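PDB 6GFV: probable conserved lipoprotein LpqI from Mycobacterium tuberculosis H37Rv, which cleaves terminal beta-1,4-linked N-acetylglucosamine from peptidoglycan fragments during cell-wall recycling, as a beta-hexosaminidase of glycosyl hydrolase family 3. Local coordinates for residues A[37-40]-A[41-45]; A[120-123]-A[124-127]; A[156-159]-A[160-164]; A[266-270]-A[271-275]; A[321-324]-A[325-329]. All blocks are in the same frame, centred on the assembly; numbering follows the deposited sequence.

Contact 1. Residues A[37-40]-A[41-45]; sequences QAVV and TNYHV
T41 meets Q37, one helical turn earlier, twice, through its backbone N and through its hydroxyl. Its CB lies 3.3 Å from Q37 O. With OG1 anti to its own carbonyl carbon (chi1 -69°), the hydroxyl drops back along the helix and donates to that same oxygen, T41 OG1 to Q37 O 3.1 Å. T41 N also bonds to Q37 O, from the opposite face of the carbonyl plane, so two donors grip one acceptor. The hydroxyl has a further polar neighbour: Q37 bends at chi2 and brings OE1 to 3.1 Å from T41 OG1.

In the next two residues, N42 N and Y43 N continue the helical bonding to A38 O and V39 O, and Y43 CD2 comes to 4.3 Å from V39 CG2. H44 then takes a positive phi of 60° and ends helix 33-43; its N makes weak bonds to V39 O and V40 O, while ND1 is hydrogen-bonded to D20. This bend carries V45 back beneath the helix, where V45 CG2 packs 4.0 Å from V39 CG1 and 4.3 Å from V40 CG2. The chemistry is thus divided: polar groups turn toward the exposed flank at T41, whereas three buried valines on the inner flank close the end of the helix apolarly, just before strand 47-50 of a beta-alpha-beta unit.

Contact 2. Residues A[120-123]-A[124-127]; sequences GRQM and RKLG
The guanidinium of R124 is swung back toward R121, whose CA meets it obliquely to the plane of the group; NH1 of R124 stands 4.1 Å from R121 CA and equally far from R121 CG. The same NH1 makes a weak hydrogen bond to A173 O. The flat end groups of R121 and Q122 share D118 of the preceding turn: R121 NH1 forms a salt bridge to one carboxylate oxygen, and Q122 NE2 is hydrogen-bonded to the other.

On the flank of R121, K125 runs alongside and points the same way. Its CG leans on the arginine carbonyl, K125 CG to R121 O 3.5 Å, and its NZ ends 3.9 Å from R121 CD. The lysine end, CE and NZ, rests on the arginine methylenes, while the charged nitrogens stay apart, R121 NE 5.3 Å from K125 NZ. L126 makes a comparable contact one residue along, its CG 3.5 Å from Q122 O.

Beneath the side chains, R124 N bonds to G120 O at 2.9 Å and K125 N to R121 O at 3.2 Å. After these the helical bonds weaken: L126 N makes weak bonds to both Q122 O and M123 O. G127 then turns out of the helix with phi 121°. Its N bonds weakly to R124 O, and I128 N reaches back to M123 O. This is a Schellman motif with G127 as the C-prime residue, terminating helix 109-126 just ahead of barrel strand 130-131.

Contact 3. Residues A[156-159]-A[160-164]; sequences PATV and TAYAG
P156 O receives T160 N at 2.8 Å, an early bond of helix 156-172, and V159 O receives A163 N at the same 2.8 Å. Between them, Y162 N points almost straight at T158 O (3.0 Å, N-H...O angle 172°). T160 OG1, lying beside its own backbone N at chi1 -61°, also comes to 3.1 Å from P156 O.

T158 O does double duty: besides taking the Y162 amide, it sits in plane at the edge of the tyrosine ring, 3.6 Å from Y162 CD2. The methyl T158 CG2 approaches the same ring carbon at 4.2 Å. Further out, Y162 OH is hydrogen-bonded to R107 O and the ring packs on V109 and V112 of helix 109-126, while T158 OG1 is hydrogen-bonded to D155.

V159 CG1 and A163 CB, 4.3 Å apart, form the inward face, which meets V138 and V136. T160 turns toward P212 and T215 of helix 211-216. A proline such as P156 is common in the first turn of any helix; the apolar inner face and the flanks packed on helices 109-126 and 211-216 are what suit an outer helix of a TIM barrel, here leading into strand 176-182.

Contact 4. Residues A[266-270]-A[271-275]; sequences FSDDL and SGMAA
M273 reaches across the turn to D268 and D269 and lays its thioether against both. The extended chi2 carries SD to 3.6 Å from D268 OD1, and the bend at chi3 (82°) turns CE to 3.7 Å from D268 OD2. The two side chains meet at about a right angle. On the way, M273 CG passes 3.5 Å from D269 O.

The carboxylate of D269 faces the backbone ahead of it. S271 N donates to D269 OD1 at 3.1 Å, from well above the carboxylate plane, closing an Asx turn. G272 N adds weak bonds to both carboxylate oxygens, and D269 OD2 comes within 3.2 Å of G272 CA.

The next shell fixes D268. D269 N donates to D268 OD1 at 2.6 Å, on the anti side of that oxygen but tilted out of the carboxylate plane, while S267 OG bonds to D268 O at 2.9 Å and also receives L298 N. H228 NE2 is hydrogen-bonded to D269 O, tying the turn to strand 223-230. Beyond them M273 touches S192 and H193, the latter the probable proton donor/acceptor, and its backbone stands at the N-cap position of helix 274-277.

D268 is the nucleophile by similarity with relatives. The amide of D269 restrains the rotation of its carboxylate, and the soft, polarisable sulfur of M273 lies against both oxygens. The D269 carboxylate holds the amides of S271 and G272, so shaping the loop that leads to M273. Part of the probable nucleophile's surroundings thus comes from its own loop, with M225 and H228 of strand 223-230 adding to it.

Contact 5. Residues A[321-324]-A[325-329]; sequences LPMS and AVDRS
L321 pushes its CD2 against V326 CG2 at 3.7 Å, the two side chains meeting at about a right angle on the buried flank of the helix start. Beside this, the ring of P322 fits against the small methyl of A325, with P322 CG 4.0 Å from A325 CB.

M323 is bent twice. Its CG starts out anti to the backbone N (chi1 -176°), and bends at chi2 and chi3 then curl the chain past D327. The outer, convex side of the bend at CG and SD rests against the aspartate end, M323 CG lying 3.7 Å from D327 OD2 and M323 SD 3.9 Å from D327 OD1. The polar partner of that carboxylate is K21, which makes a salt bridge to OD1.

On the exposed flank R328 bends at chi3 and folds its guanidinium back over the helix. One face of the flat group comes down on S324 O, which sits 3.7 Å from the plane beneath the centre of the group. This oxygen also accepts R328 N at 3.1 Å, so one residue meets it through both amide and side chain.

The backbone beneath is an opening helical turn. P322, at the N-cap position, offers its O to A325 N at 3.0 Å and weakly to V326 N; D327 N then bonds to M323 O at 2.8 Å. L321 is tied by its backbone to A315, and M323 and V326 rest on helix 18-23. The arrangement is the N-terminal turn of helix 323-337, where a short loop from helix 305-317 joins the last two helices of the chain.

All five contacts belong to one TIM-barrel domain, but contact 4 alone holds an active-site residue, the probable nucleophile D268. The other four sit on helices around the barrel, with centres about 21 Å (contact 1), about 26 Å (contacts 2 and 3) and about 22 Å (contact 5) from that of contact 4. Contact 5 comes nearest to it, about 9 Å between nearest atoms. Contacts 1 and 3 lie on opposite sides of the chain's centre, about 39 Å apart between centres. Contacts 2 and 3 also come near probable substrate-binding residues: M123 is about 8 Å from R88, and A163 about 9 Å from K180, side chain to side chain.

Contact 1. Residues A[37-40]-A[41-45]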
loop_
_atom_site.group_PDB
_atom_site.type_symbol
_atom_site.label_atom_id
_atom_site.label_comp_id
_atom_site.label_asym_id
_atom_site.label_seq_id
_atom_site.Cartn_x
_atom_site.Cartn_y
_atom_site.Cartn_z
ATOM N N GLN A 37 -18.153 -8.452 4.983
ATOM C CA GLN A 37 -19.221 -7.848 5.776
ATOM C C GLN A 37 -19.023 -8.096 7.271
ATOM O O GLN A 37 -19.262 -7.209 8.084
ATOM C CB GLN A 37 -20.594 -8.371 5.326
ATOM C CG GLN A 37 -21.786 -7.822 6.091
ATOM C CD GLN A 37 -21.987 -6.326 5.902
ATOM O OE1 GLN A 37 -21.330 -5.509 6.555
ATOM N NE2 GLN A 37 -22.897 -5.958 5.010
ATOM N N ALA A 38 -18.566 -9.286 7.638
ATOM C CA ALA A 38 -18.384 -9.599 9.048
ATOM C C ALA A 38 -17.210 -8.828 9.667
ATOM O O ALA A 38 -17.330 -8.312 10.769
ATOM C CB ALA A 38 -18.191 -11.102 9.248
ATOM N N VAL A 39 -16.086 -8.747 8.965
ATOM C CA VAL A 39 -14.921 -8.093 9.556
ATOM C C VAL A 39 -15.178 -6.587 9.735
ATOM O O VAL A 39 -14.808 -6.026 10.763
ATOM C CB VAL A 39 -13.632 -8.358 8.736
ATOM C CG1 VAL A 39 -13.568 -7.506 7.473
ATOM C CG2 VAL A 39 -12.387 -8.146 9.611
ATOM N N VAL A 40 -15.868 -5.953 8.785
ATOM C CA VAL A 40 -16.241 -4.541 8.907
ATOM C C VAL A 40 -17.252 -4.289 10.039
ATOM O O VAL A 40 -17.078 -3.370 10.837
ATOM C CB VAL A 40 -16.833 -3.986 7.586
ATOM C CG1 VAL A 40 -17.334 -2.566 7.775
ATOM C CG2 VAL A 40 -15.794 -4.018 6.477
ATOM N N THR A 41 -18.300 -5.105 10.116
ATOM C CA THR A 41 -19.335 -4.916 11.126
ATOM C C THR A 41 -18.809 -5.148 12.548
ATOM O O THR A 41 -19.138 -4.401 13.469
ATOM C CB THR A 41 -20.553 -5.847 10.857
ATOM O OG1 THR A 41 -21.231 -5.412 9.674
ATOM C CG2 THR A 41 -21.549 -5.817 12.010
ATOM N N ASN A 42 -17.975 -6.169 12.716
ATOM C CA ASN A 42 -17.544 -6.577 14.044
ATOM C C ASN A 42 -16.265 -5.905 14.575
ATOM O O ASN A 42 -16.080 -5.799 15.784
ATOM C CB ASN A 42 -17.363 -8.087 14.070
ATOM C CG ASN A 42 -18.669 -8.817 13.895
ATOM O OD1 ASN A 42 -19.722 -8.299 14.254
ATOM N ND2 ASN A 42 -18.615 -10.009 13.320
ATOM N N TYR A 43 -15.399 -5.451 13.676
ATOM C CA TYR A 43 -14.091 -4.940 14.092
ATOM C C TYR A 43 -13.750 -3.570 13.517
ATOM O O TYR A 43 -12.749 -2.969 13.911
ATOM C CB TYR A 43 -13.005 -5.958 13.725
ATOM C CG TYR A 43 -13.224 -7.286 14.408
ATOM C CD1 TYR A 43 -13.031 -7.415 15.777
ATOM C CD2 TYR A 43 -13.635 -8.405 13.694
ATOM C CE1 TYR A 43 -13.239 -8.616 16.413
ATOM C CE2 TYR A 43 -13.847 -9.620 14.327
ATOM C CZ TYR A 43 -13.655 -9.717 15.688
ATOM O OH TYR A 43 -13.863 -10.909 16.339
ATOM N N HIS A 44 -14.563 -3.093 12.578
ATOM C CA HIS A 44 -14.467 -1.728 12.054
ATOM C C HIS A 44 -13.127 -1.398 11.390
ATOM O O HIS A 44 -12.605 -0.299 11.558
ATOM C CB HIS A 44 -14.718 -0.706 13.170
ATOM C CG HIS A 44 -15.929 -0.994 14.002
ATOM N ND1 HIS A 44 -16.022 -0.628 15.328
ATOM C CD2 HIS A 44 -17.095 -1.612 13.697
ATOM C CE1 HIS A 44 -17.190 -1.014 15.805
ATOM N NE2 HIS A 44 -17.860 -1.615 14.836
ATOM N N VAL A 45 -12.585 -2.341 10.635
ATOM C CA VAL A 45 -11.291 -2.162 9.987
ATOM C C VAL A 45 -11.327 -1.009 8.997
ATOM O O VAL A 45 -12.360 -0.718 8.395
ATOM C CB VAL A 45 -10.832 -3.445 9.253
ATOM C CG1 VAL A 45 -10.506 -4.548 10.250
ATOM C CG2 VAL A 45 -11.891 -3.916 8.252
#

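Contact 2. Residues A[120-123]-A[124-127]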
loop_
_atom_site.group_PDB
_atom_site.type_symbol
_atom_site.label_atom_id
_atom_site.label_comp_id
_atom_site.label_asym_id
_atom_site.label_seq_id
_atom_site.Cartn_x
_atom_site.Cartn_y
_atom_site.Cartn_z
ATOM N N GLY A 120 -8.286 2.785 -14.575
ATOM C CA GLY A 120 -8.606 3.389 -13.288
ATOM C C GLY A 120 -10.072 3.790 -13.187
ATOM O O GLY A 120 -10.699 3.665 -12.133
ATOM N N ARG A 121 -10.605 4.287 -14.295
ATOM C CA ARG A 121 -12.004 4.669 -14.394
ATOM C C ARG A 121 -12.937 3.474 -14.156
ATOM O O ARG A 121 -13.916 3.576 -13.430
ATOM C CB ARG A 121 -12.261 5.276 -15.767
ATOM C CG ARG A 121 -13.430 6.224 -15.841
ATOM C CD ARG A 121 -13.767 6.554 -17.288
ATOM N NE ARG A 121 -12.887 7.571 -17.844
ATOM C CZ ARG A 121 -12.123 7.416 -18.923
ATOM N NH1 ARG A 121 -12.122 6.274 -19.597
ATOM N NH2 ARG A 121 -11.362 8.420 -19.333
ATOM N N GLN A 122 -12.615 2.344 -14.781
ATOM C CA GLN A 122 -13.370 1.104 -14.615
ATOM C C GLN A 122 -13.261 0.557 -13.184
ATOM O O GLN A 122 -14.227 0.035 -12.634
ATOM C CB GLN A 122 -12.892 0.061 -15.632
ATOM C CG GLN A 122 -13.159 0.470 -17.097
ATOM C CD GLN A 122 -12.819 -0.627 -18.087
ATOM O OE1 GLN A 122 -13.424 -1.691 -18.079
ATOM N NE2 GLN A 122 -11.830 -0.381 -18.926
ATOM N N MET A 123 -12.080 0.683 -12.588
ATOM C CA MET A 123 -11.861 0.295 -11.199
ATOM C C MET A 123 -12.660 1.156 -10.216
ATOM O O MET A 123 -13.183 0.656 -9.234
ATOM C CB MET A 123 -10.366 0.371 -10.844
ATOM C CG MET A 123 -9.576 -0.880 -11.187
ATOM S SD MET A 123 -7.869 -0.831 -10.562
ATOM C CE MET A 123 -7.113 0.248 -11.755
ATOM N N ARG A 124 -12.763 2.447 -10.482
ATOM C CA ARG A 124 -13.522 3.321 -9.591
ATOM C C ARG A 124 -15.045 3.050 -9.646
ATOM O O ARG A 124 -15.738 3.148 -8.633
ATOM C CB ARG A 124 -13.248 4.785 -9.910
ATOM C CG ARG A 124 -13.988 5.743 -8.982
ATOM C CD ARG A 124 -13.681 7.193 -9.272
ATOM N NE ARG A 124 -14.634 7.814 -10.189
ATOM C CZ ARG A 124 -14.396 8.080 -11.472
ATOM N NH1 ARG A 124 -13.231 7.771 -12.026
ATOM N NH2 ARG A 124 -15.337 8.653 -12.210
ATOM N N LYS A 125 -15.561 2.698 -10.816
ATOM C CA LYS A 125 -16.971 2.312 -10.923
ATOM C C LYS A 125 -17.297 1.043 -10.117
ATOM O O LYS A 125 -18.402 0.908 -9.590
ATOM C CB LYS A 125 -17.365 2.114 -12.389
ATOM C CG LYS A 125 -17.384 3.386 -13.209
ATOM C CD LYS A 125 -17.507 3.084 -14.694
ATOM C CE LYS A 125 -16.835 4.154 -15.543
ATOM N NZ LYS A 125 -16.180 3.566 -16.753
ATOM N N LEU A 126 -16.344 0.119 -10.034
ATOM C CA LEU A 126 -16.548 -1.104 -9.265
ATOM C C LEU A 126 -16.527 -0.860 -7.762
ATOM O O LEU A 126 -17.112 -1.625 -7.009
ATOM C CB LEU A 126 -15.502 -2.157 -9.620
ATOM C CG LEU A 126 -15.542 -2.755 -11.027
ATOM C CD1 LEU A 126 -14.291 -3.560 -11.302
ATOM C CD2 LEU A 126 -16.783 -3.604 -11.212
ATOM N N GLY A 127 -15.859 0.210 -7.329
ATOM C CA GLY A 127 -15.742 0.500 -5.913
ATOM C C GLY A 127 -14.309 0.561 -5.372
ATOM O O GLY A 127 -14.111 0.760 -4.177
#

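Contact 3. Residues A[156-159]-A[160-164]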
loop_
_atom_site.group_PDB
_atom_site.type_symbol
_atom_site.label_atom_id
_atom_site.label_comp_id
_atom_site.label_asym_id
_atom_site.label_seq_id
_atom_site.Cartn_x
_atom_site.Cartn_y
_atom_site.Cartn_z
ATOM N N PRO A 156 16.813 4.641 -14.364
ATOM C CA PRO A 156 15.944 5.463 -13.503
ATOM C C PRO A 156 15.107 6.518 -14.235
ATOM O O PRO A 156 13.939 6.675 -13.899
ATOM C CB PRO A 156 16.935 6.155 -12.564
ATOM C CG PRO A 156 18.128 5.280 -12.558
ATOM C CD PRO A 156 18.216 4.670 -13.915
ATOM N N ALA A 157 15.686 7.236 -15.194
ATOM C CA ALA A 157 14.944 8.271 -15.912
ATOM C C ALA A 157 13.755 7.678 -16.664
ATOM O O ALA A 157 12.682 8.271 -16.714
ATOM C CB ALA A 157 15.854 9.021 -16.873
ATOM N N THR A 158 13.959 6.503 -17.248
ATOM C CA THR A 158 12.907 5.799 -17.967
ATOM C C THR A 158 11.779 5.422 -17.018
ATOM O O THR A 158 10.599 5.605 -17.321
ATOM C CB THR A 158 13.455 4.525 -18.646
ATOM O OG1 THR A 158 14.397 4.893 -19.662
ATOM C CG2 THR A 158 12.345 3.719 -19.262
ATOM N N VAL A 159 12.146 4.881 -15.868
ATOM C CA VAL A 159 11.161 4.520 -14.872
ATOM C C VAL A 159 10.411 5.758 -14.366
ATOM O O VAL A 159 9.202 5.711 -14.201
ATOM C CB VAL A 159 11.808 3.759 -13.687
ATOM C CG1 VAL A 159 10.836 3.626 -12.531
ATOM C CG2 VAL A 159 12.294 2.383 -14.142
ATOM N N THR A 160 11.110 6.868 -14.139
ATOM C CA THR A 160 10.441 8.078 -13.657
ATOM C C THR A 160 9.397 8.549 -14.658
ATOM O O THR A 160 8.269 8.886 -14.271
ATOM C CB THR A 160 11.435 9.234 -13.352
ATOM O OG1 THR A 160 12.338 8.824 -12.330
ATOM C CG2 THR A 160 10.699 10.461 -12.840
ATOM N N ALA A 161 9.749 8.534 -15.938
ATOM C CA ALA A 161 8.832 8.969 -16.980
ATOM C C ALA A 161 7.584 8.067 -17.079
ATOM O O ALA A 161 6.458 8.555 -17.030
ATOM C CB ALA A 161 9.548 9.033 -18.318
ATOM N N TYR A 162 7.785 6.760 -17.186
ATOM C CA TYR A 162 6.659 5.833 -17.369
ATOM C C TYR A 162 5.861 5.495 -16.106
ATOM O O TYR A 162 4.635 5.455 -16.168
ATOM C CB TYR A 162 7.141 4.541 -18.031
ATOM C CG TYR A 162 7.266 4.668 -19.531
ATOM C CD1 TYR A 162 6.156 4.516 -20.353
ATOM C CD2 TYR A 162 8.482 4.968 -20.128
ATOM C CE1 TYR A 162 6.251 4.642 -21.727
ATOM C CE2 TYR A 162 8.586 5.097 -21.510
ATOM C CZ TYR A 162 7.465 4.929 -22.304
ATOM O OH TYR A 162 7.548 5.053 -23.674
ATOM N N ALA A 163 6.506 5.255 -14.973
ATOM C CA ALA A 163 5.745 5.025 -13.746
ATOM C C ALA A 163 5.001 6.302 -13.337
ATOM O O ALA A 163 3.900 6.230 -12.798
ATOM C CB ALA A 163 6.629 4.558 -12.623
ATOM N N GLY A 164 5.620 7.451 -13.601
ATOM C CA GLY A 164 5.015 8.749 -13.354
ATOM C C GLY A 164 3.729 8.922 -14.150
ATOM O O GLY A 164 2.712 9.336 -13.606
#

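Contact 4. Residues A[266-270]-A[271-275]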
loop_
_atom_site.group_PDB
_atom_site.type_symbol
_atom_site.label_atom_id
_atom_site.label_comp_id
_atom_site.label_asym_id
_atom_site.label_seq_id
_atom_site.Cartn_x
_atom_site.Cartn_y
_atom_site.Cartn_z
ATOM N N PHE A 266 2.409 2.371 3.446
ATOM C CA PHE A 266 1.884 1.009 3.591
ATOM C C PHE A 266 2.991 -0.024 3.777
ATOM O O PHE A 266 3.963 0.002 3.042
ATOM C CB PHE A 266 1.091 0.578 2.346
ATOM C CG PHE A 266 -0.088 1.444 2.004
ATOM C CD1 PHE A 266 0.082 2.703 1.466
ATOM C CD2 PHE A 266 -1.375 0.948 2.120
ATOM C CE1 PHE A 266 -1.016 3.478 1.109
ATOM C CE2 PHE A 266 -2.472 1.720 1.765
ATOM C CZ PHE A 266 -2.291 2.980 1.264
ATOM N N SER A 267 2.819 -0.973 4.691
ATOM C CA SER A 267 3.650 -2.172 4.661
ATOM C C SER A 267 3.270 -3.035 3.463
ATOM O O SER A 267 2.136 -2.974 2.976
ATOM C CB SER A 267 3.524 -2.990 5.956
ATOM O OG SER A 267 2.340 -3.777 5.997
ATOM N N ASP A 268 4.223 -3.833 2.981
ATOM C CA ASP A 268 3.899 -4.955 2.093
ATOM C C ASP A 268 3.184 -6.029 2.927
ATOM O O ASP A 268 3.127 -5.927 4.150
ATOM C CB ASP A 268 5.166 -5.504 1.413
ATOM C CG ASP A 268 4.866 -6.344 0.165
ATOM O OD1 ASP A 268 3.690 -6.697 -0.066
ATOM O OD2 ASP A 268 5.817 -6.660 -0.579
ATOM N N ASP A 269 2.632 -7.042 2.262
ATOM C CA ASP A 269 1.831 -8.100 2.902
ATOM C C ASP A 269 2.564 -8.838 4.022
ATOM O O ASP A 269 3.540 -9.533 3.776
ATOM C CB ASP A 269 1.357 -9.101 1.827
ATOM C CG ASP A 269 0.778 -10.399 2.414
ATOM O OD1 ASP A 269 0.148 -10.370 3.486
ATOM O OD2 ASP A 269 0.951 -11.461 1.787
ATOM N N LEU A 270 2.053 -8.707 5.243
ATOM C CA LEU A 270 2.708 -9.203 6.460
ATOM C C LEU A 270 2.452 -10.673 6.786
ATOM O O LEU A 270 3.145 -11.267 7.623
ATOM C CB LEU A 270 2.269 -8.361 7.667
ATOM C CG LEU A 270 2.571 -6.861 7.575
ATOM C CD1 LEU A 270 1.812 -6.055 8.602
ATOM C CD2 LEU A 270 4.072 -6.606 7.709
ATOM N N SER A 271 1.443 -11.266 6.162
ATOM C CA SER A 271 1.051 -12.592 6.580
ATOM C C SER A 271 1.510 -13.611 5.560
ATOM O O SER A 271 2.157 -14.592 5.901
ATOM C CB SER A 271 -0.467 -12.674 6.794
ATOM O OG SER A 271 -1.156 -12.549 5.575
ATOM N N GLY A 272 1.199 -13.346 4.300
ATOM C CA GLY A 272 1.465 -14.291 3.237
ATOM C C GLY A 272 2.893 -14.322 2.734
ATOM O O GLY A 272 3.188 -15.067 1.816
ATOM N N MET A 273 3.790 -13.539 3.321
ATOM C CA MET A 273 5.146 -13.500 2.783
ATOM C C MET A 273 6.167 -13.989 3.788
ATOM O O MET A 273 6.262 -13.464 4.899
ATOM C CB MET A 273 5.497 -12.091 2.312
ATOM C CG MET A 273 4.630 -11.637 1.154
ATOM S SD MET A 273 5.004 -9.984 0.550
ATOM C CE MET A 273 6.396 -10.326 -0.511
ATOM N N ALA A 274 6.936 -14.995 3.372
ATOM C CA ALA A 274 7.879 -15.681 4.248
ATOM C C ALA A 274 8.977 -14.777 4.796
ATOM O O ALA A 274 9.543 -15.069 5.844
ATOM C CB ALA A 274 8.504 -16.853 3.524
ATOM N N ALA A 275 9.286 -13.685 4.102
ATOM C CA ALA A 275 10.329 -12.776 4.584
ATOM C C ALA A 275 9.956 -12.205 5.952
ATOM O O ALA A 275 10.821 -11.833 6.739
ATOM C CB ALA A 275 10.577 -11.663 3.588
#

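Contact 5. Residues A[321-324]-A[325-329]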
loop_
_atom_site.group_PDB
_atom_site.type_symbol
_atom_site.label_atom_id
_atom_site.label_comp_id
_atom_site.label_asym_id
_atom_site.label_seq_id
_atom_site.Cartn_x
_atom_site.Cartn_y
_atom_site.Cartn_z
ATOM N N LEU A 321 3.851 1.557 22.317
ATOM C CA LEU A 321 3.414 2.382 21.207
ATOM C C LEU A 321 2.694 3.586 21.792
ATOM O O LEU A 321 1.753 3.428 22.556
ATOM C CB LEU A 321 2.513 1.577 20.260
ATOM C CG LEU A 321 1.897 2.179 19.000
ATOM C CD1 LEU A 321 2.863 2.159 17.834
ATOM C CD2 LEU A 321 0.630 1.427 18.643
ATOM N N PRO A 322 3.163 4.798 21.472
ATOM C CA PRO A 322 2.546 6.004 22.033
ATOM C C PRO A 322 1.333 6.481 21.224
ATOM O O PRO A 322 1.303 6.310 20.008
ATOM C CB PRO A 322 3.684 7.026 21.984
ATOM C CG PRO A 322 4.501 6.599 20.822
ATOM C CD PRO A 322 4.386 5.102 20.711
ATOM N N MET A 323 0.354 7.072 21.895
ATOM C CA MET A 323 -0.886 7.458 21.239
ATOM C C MET A 323 -0.647 8.534 20.185
ATOM O O MET A 323 -1.341 8.571 19.174
ATOM C CB MET A 323 -1.913 7.944 22.259
ATOM C CG MET A 323 -3.277 8.270 21.654
ATOM S SD MET A 323 -4.239 6.800 21.242
ATOM C CE MET A 323 -4.808 6.309 22.862
ATOM N N SER A 324 0.337 9.398 20.418
ATOM C CA SER A 324 0.714 10.405 19.422
ATOM C C SER A 324 1.039 9.763 18.067
ATOM O O SER A 324 0.738 10.317 17.019
ATOM C CB SER A 324 1.902 11.222 19.911
ATOM O OG SER A 324 3.053 10.410 20.071
ATOM N N ALA A 325 1.617 8.570 18.095
ATOM C CA ALA A 325 1.962 7.885 16.862
ATOM C C ALA A 325 0.713 7.330 16.152
ATOM O O ALA A 325 0.590 7.422 14.934
ATOM C CB ALA A 325 2.960 6.779 17.141
ATOM N N VAL A 326 -0.194 6.746 16.922
ATOM C CA VAL A 326 -1.487 6.299 16.412
ATOM C C VAL A 326 -2.337 7.459 15.870
ATOM O O VAL A 326 -2.888 7.374 14.778
ATOM C CB VAL A 326 -2.274 5.554 17.506
ATOM C CG1 VAL A 326 -3.675 5.208 17.034
ATOM C CG2 VAL A 326 -1.532 4.298 17.913
ATOM N N ASP A 327 -2.428 8.546 16.624
ATOM C CA ASP A 327 -3.213 9.695 16.186
ATOM C C ASP A 327 -2.695 10.285 14.872
ATOM O O ASP A 327 -3.486 10.648 14.007
ATOM C CB ASP A 327 -3.232 10.789 17.255
ATOM C CG ASP A 327 -4.106 10.444 18.442
ATOM O OD1 ASP A 327 -4.855 9.448 18.382
ATOM O OD2 ASP A 327 -4.043 11.187 19.443
ATOM N N ARG A 328 -1.374 10.388 14.736
ATOM C CA ARG A 328 -0.762 10.958 13.543
ATOM C C ARG A 328 -1.097 10.142 12.290
ATOM O O ARG A 328 -1.354 10.692 11.236
ATOM C CB ARG A 328 0.758 11.046 13.714
ATOM C CG ARG A 328 1.422 12.097 12.852
ATOM C CD ARG A 328 2.920 12.257 13.178
ATOM N NE ARG A 328 3.194 12.512 14.593
ATOM C CZ ARG A 328 3.879 11.690 15.388
ATOM N NH1 ARG A 328 4.379 10.555 14.916
ATOM N NH2 ARG A 328 4.075 12.003 16.658
ATOM N N SER A 329 -1.071 8.826 12.426
ATOM C CA SER A 329 -1.431 7.943 11.331
ATOM C C SER A 329 -2.932 7.976 11.034
ATOM O O SER A 329 -3.324 7.899 9.879
ATOM C CB SER A 329 -0.984 6.518 11.629
ATOM O OG SER A 329 0.414 6.396 11.492
#